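Local coordinates for ribokinase (Cryptococcus neoformans var. grubii serotype A, PDB 6CW5), which probably catalyses the magnesium-dependent transfer of a phosphate from ATP to O-5 of D-ribose, giving D-ribose 5-phosphate, at residues V66-K80 with G87-T101. Sequence-based numbering, arbitrary orientation. Where two conformers were deposited one is given.
Sequences VELDGAIGDDGIWVK and GVGTDKLKIVKDEVT
Strands 66-73 and 93-96, joined through helix 77-85, form a beta-alpha-beta unit at one margin of the main sheet of this PfkB kinase, with 93-96 outermost within the chain. Gly70 pairs in parallel with Leu93, Ala71 with Lys94 and Ile72 with Ile95; Ile72 N bonds to Lys94 O (2.8 Å), and Ile72 O accepts from Val96 N. Nearer its start, strand 66-73 makes a separate bridge, Glu67 with Gly89, flanked by Gly89 N to Val66 O and Leu68 N to Gly89 O. The type I turn Thr90-Leu93 leads into the parallel pairing, and the register differs by one residue between the two.

Lys94, bent at chi3 and chi4, folds its ammonium back over the strand. NZ donates to Lys92 O (2.9 Å), on the face of that carbonyl opposite Gly70 N, and forms a salt bridge with Asp69 OD1 (3.1 Å) from above the carboxylate plane. Tyr155 holds the other oxygen, OD2.

Between sheet and helix, Leu93 CD2 packs against Lys80 CG (3.7 Å) while its CD1 faces the Gly70-Ala71 backbone. The Lys80 chain, extended to CE and turned at its last torsion (chi4 -68°), carries NZ to Glu84, which also binds Thr90 OG1.

Farther along, Asp75 OD1 accepts Thr101 N through its syn lone pair (2.9 Å) and Thr101 OG1 from above the carboxylate plane (2.6 Å). Since the hydroxyl gives its proton to Asp75, its oxygen can accept Gly73 N (3.0 Å). These hydrogen bonds fix the Thr101 side chain beside Ile23, a predicted substrate-site residue, while the Asp69-Lys94 bridge ties the marginal strand to its neighbour.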
# COMPACT_ATOMS: atom_id res chain seq x y z
N VAL A 66 16.38 15.98 6.37
CA VAL A 66 15.52 14.80 6.39
C VAL A 66 14.11 15.23 6.73
O VAL A 66 13.89 16.20 7.47
CB VAL A 66 16.06 13.74 7.39
CG1 VAL A 66 16.18 14.35 8.82
CG2 VAL A 66 15.20 12.51 7.36
N GLU A 67 13.15 14.52 6.14
CA GLU A 67 11.72 14.70 6.37
C GLU A 67 11.12 13.35 6.74
O GLU A 67 11.52 12.34 6.17
CB GLU A 67 10.99 15.21 5.12
CG GLU A 67 11.44 16.56 4.60
CD GLU A 67 10.63 17.72 5.15
OE1 GLU A 67 9.47 17.52 5.60
OE2 GLU A 67 11.17 18.84 5.13
N LEU A 68 10.16 13.33 7.66
CA LEU A 68 9.49 12.10 8.07
C LEU A 68 8.04 12.11 7.59
O LEU A 68 7.33 13.12 7.74
CB LEU A 68 9.55 11.93 9.59
CG LEU A 68 8.82 10.70 10.15
CD1 LEU A 68 9.47 9.40 9.65
CD2 LEU A 68 8.80 10.74 11.70
N ASP A 69 7.63 11.02 6.92
CA ASP A 69 6.27 10.86 6.39
C ASP A 69 5.62 9.71 7.17
O ASP A 69 6.09 8.58 7.11
CB ASP A 69 6.34 10.58 4.88
CG ASP A 69 4.98 10.40 4.23
OD1 ASP A 69 4.01 10.04 4.91
OD2 ASP A 69 4.92 10.55 3.01
N GLY A 70 4.54 10.00 7.88
CA GLY A 70 3.91 8.96 8.69
C GLY A 70 2.78 9.57 9.50
O GLY A 70 2.21 10.58 9.08
N ALA A 71 2.44 8.98 10.64
CA ALA A 71 1.29 9.50 11.38
C ALA A 71 1.45 9.21 12.87
O ALA A 71 1.99 8.18 13.26
CB ALA A 71 -0.02 8.90 10.87
N ILE A 72 0.90 10.11 13.68
CA ILE A 72 0.83 9.93 15.13
C ILE A 72 -0.60 10.24 15.57
O ILE A 72 -1.41 10.77 14.81
CB ILE A 72 1.82 10.84 15.89
CG1 ILE A 72 1.54 12.32 15.54
CG2 ILE A 72 3.26 10.43 15.56
CD1 ILE A 72 2.25 13.31 16.48
N GLY A 73 -0.88 9.93 16.84
CA GLY A 73 -2.07 10.47 17.46
C GLY A 73 -1.77 11.74 18.24
O GLY A 73 -0.62 12.13 18.37
N ASP A 74 -2.84 12.36 18.75
CA ASP A 74 -2.70 13.52 19.62
C ASP A 74 -1.66 13.29 20.71
O ASP A 74 -0.92 14.20 21.09
CB ASP A 74 -4.04 13.86 20.28
CG ASP A 74 -4.90 14.77 19.44
OD1 ASP A 74 -4.54 15.06 18.29
OD2 ASP A 74 -5.96 15.21 19.95
N ASP A 75 -1.61 12.06 21.24
CA ASP A 75 -0.75 11.77 22.39
C ASP A 75 0.72 11.72 22.02
O ASP A 75 1.56 11.63 22.92
CB ASP A 75 -1.18 10.46 23.05
CG ASP A 75 -1.08 9.24 22.13
OD1 ASP A 75 -0.86 9.36 20.89
OD2 ASP A 75 -1.22 8.12 22.68
N GLY A 76 1.06 11.80 20.74
CA GLY A 76 2.43 11.77 20.29
C GLY A 76 2.97 13.11 19.86
O GLY A 76 4.11 13.16 19.35
N ILE A 77 2.24 14.19 20.05
CA ILE A 77 2.71 15.49 19.58
C ILE A 77 4.06 15.84 20.20
O ILE A 77 4.91 16.45 19.55
CB ILE A 77 1.64 16.57 19.84
CG1 ILE A 77 0.48 16.38 18.85
CG2 ILE A 77 2.21 17.97 19.73
CD1 ILE A 77 -0.81 17.08 19.29
N TRP A 78 4.31 15.41 21.44
CA TRP A 78 5.59 15.69 22.07
C TRP A 78 6.75 15.03 21.33
O TRP A 78 7.87 15.54 21.34
CB TRP A 78 5.57 15.28 23.55
CG TRP A 78 5.40 13.79 23.77
CD1 TRP A 78 4.23 13.10 23.84
CD2 TRP A 78 6.45 12.82 23.97
NE1 TRP A 78 4.48 11.76 24.06
CE2 TRP A 78 5.83 11.57 24.15
CE3 TRP A 78 7.84 12.90 24.02
CZ2 TRP A 78 6.57 10.40 24.36
CZ3 TRP A 78 8.57 11.74 24.25
CH2 TRP A 78 7.93 10.51 24.42
N VAL A 79 6.50 13.90 20.66
CA VAL A 79 7.52 13.29 19.82
C VAL A 79 7.71 14.09 18.54
O VAL A 79 8.83 14.32 18.08
CB VAL A 79 7.17 11.83 19.50
CG1 VAL A 79 8.29 11.16 18.68
CG2 VAL A 79 6.88 11.05 20.80
N LYS A 80 6.60 14.53 17.93
CA LYS A 80 6.69 15.42 16.77
C LYS A 80 7.49 16.67 17.11
O LYS A 80 8.29 17.15 16.29
CB LYS A 80 5.28 15.78 16.29
CG LYS A 80 5.23 16.64 15.00
CD LYS A 80 3.80 16.78 14.48
CE LYS A 80 3.70 17.89 13.41
NZ LYS A 80 3.90 19.23 13.96
N GLY A 87 15.52 19.30 13.81
CA GLY A 87 15.65 19.66 12.42
C GLY A 87 14.95 18.73 11.45
O GLY A 87 15.04 18.96 10.23
N VAL A 88 14.25 17.71 11.94
CA VAL A 88 13.51 16.79 11.08
C VAL A 88 12.25 17.48 10.57
O VAL A 88 11.46 18.02 11.35
CB VAL A 88 13.16 15.51 11.84
CG1 VAL A 88 12.34 14.56 10.97
CG2 VAL A 88 14.43 14.84 12.35
N GLY A 89 12.06 17.46 9.25
CA GLY A 89 10.85 18.04 8.69
C GLY A 89 9.64 17.16 8.97
O GLY A 89 9.71 15.94 8.86
N THR A 90 8.53 17.80 9.35
CA THR A 90 7.36 17.04 9.79
C THR A 90 6.07 17.46 9.08
O THR A 90 4.98 17.13 9.58
CB THR A 90 7.15 17.19 11.30
OG1 THR A 90 6.96 18.58 11.60
CG2 THR A 90 8.36 16.66 12.06
N ASP A 91 6.14 18.17 7.95
CA ASP A 91 4.90 18.53 7.25
C ASP A 91 4.08 17.30 6.89
O ASP A 91 2.85 17.38 6.81
CB ASP A 91 5.19 19.32 5.98
CG ASP A 91 5.66 20.73 6.24
OD1 ASP A 91 5.76 21.10 7.44
OD2 ASP A 91 5.92 21.45 5.25
N LYS A 92 4.73 16.17 6.66
CA LYS A 92 4.05 14.94 6.27
C LYS A 92 3.83 14.00 7.44
O LYS A 92 3.51 12.83 7.23
CB LYS A 92 4.84 14.21 5.18
CG LYS A 92 5.14 15.08 3.95
CD LYS A 92 3.92 15.33 3.12
CE LYS A 92 4.30 15.96 1.77
NZ LYS A 92 4.89 17.33 1.91
N LEU A 93 4.03 14.47 8.67
CA LEU A 93 3.78 13.67 9.87
C LEU A 93 2.38 14.06 10.36
O LEU A 93 2.18 15.10 11.00
CB LEU A 93 4.85 13.89 10.93
CG LEU A 93 4.66 13.06 12.21
CD1 LEU A 93 4.68 11.57 11.90
CD2 LEU A 93 5.73 13.39 13.23
N LYS A 94 1.41 13.22 10.00
CA LYS A 94 0.01 13.54 10.18
C LYS A 94 -0.40 13.26 11.62
O LYS A 94 0.07 12.30 12.23
CB LYS A 94 -0.84 12.71 9.22
CG LYS A 94 -0.60 13.11 7.73
CD LYS A 94 -0.94 12.01 6.73
CE LYS A 94 0.12 10.91 6.66
NZ LYS A 94 1.41 11.32 6.03
N ILE A 95 -1.29 14.10 12.15
CA ILE A 95 -1.86 13.90 13.47
C ILE A 95 -3.29 13.42 13.28
O ILE A 95 -4.13 14.13 12.71
CB ILE A 95 -1.82 15.19 14.30
CG1 ILE A 95 -0.36 15.66 14.45
CG2 ILE A 95 -2.46 14.95 15.65
CD1 ILE A 95 -0.23 17.08 15.02
N VAL A 96 -3.58 12.22 13.77
CA VAL A 96 -4.82 11.53 13.46
C VAL A 96 -5.75 11.64 14.64
O VAL A 96 -5.40 11.20 15.74
CB VAL A 96 -4.56 10.05 13.12
CG1 VAL A 96 -5.86 9.38 12.70
CG2 VAL A 96 -3.52 9.94 12.04
N LYS A 97 -6.93 12.20 14.41
CA LYS A 97 -7.93 12.31 15.45
C LYS A 97 -8.48 10.93 15.81
O LYS A 97 -8.64 10.06 14.95
CB LYS A 97 -9.06 13.22 14.97
N ASP A 98 -8.76 10.73 17.09
CA ASP A 98 -9.34 9.48 17.58
C ASP A 98 -8.43 8.28 17.27
O ASP A 98 -8.91 7.15 17.13
CB ASP A 98 -10.73 9.23 16.99
CG ASP A 98 -11.70 10.36 17.28
OD1 ASP A 98 -11.59 10.99 18.35
OD2 ASP A 98 -12.58 10.60 16.42
N GLU A 99 -7.13 8.50 17.16
CA GLU A 99 -6.16 7.42 17.01
C GLU A 99 -5.05 7.65 18.03
O GLU A 99 -4.83 8.76 18.49
CB GLU A 99 -5.56 7.36 15.61
CG GLU A 99 -4.65 6.17 15.36
CD GLU A 99 -5.28 4.83 15.74
OE1 GLU A 99 -5.87 4.18 14.86
OE2 GLU A 99 -5.18 4.43 16.93
N VAL A 100 -4.36 6.57 18.42
CA VAL A 100 -3.24 6.71 19.33
C VAL A 100 -1.95 6.52 18.54
O VAL A 100 -1.90 5.80 17.54
CB VAL A 100 -3.30 5.74 20.53
CG1 VAL A 100 -4.49 6.08 21.44
CG2 VAL A 100 -3.33 4.28 20.06
N THR A 101 -0.90 7.19 19.00
CA THR A 101 0.43 6.93 18.49
C THR A 101 0.79 5.46 18.68
O THR A 101 0.42 4.84 19.69
CB THR A 101 1.42 7.85 19.22
OG1 THR A 101 1.00 9.21 19.03
CG2 THR A 101 2.84 7.71 18.66
O HOH W 1 16.37 18.22 8.03
O HOH W 2 7.46 15.65 6.52
O HOH W 3 7.75 17.92 3.35
O HOH W 4 -5.41 11.93 18.13
O HOH W 5 0.06 5.75 22.19
O HOH W 6 -4.04 10.29 20.86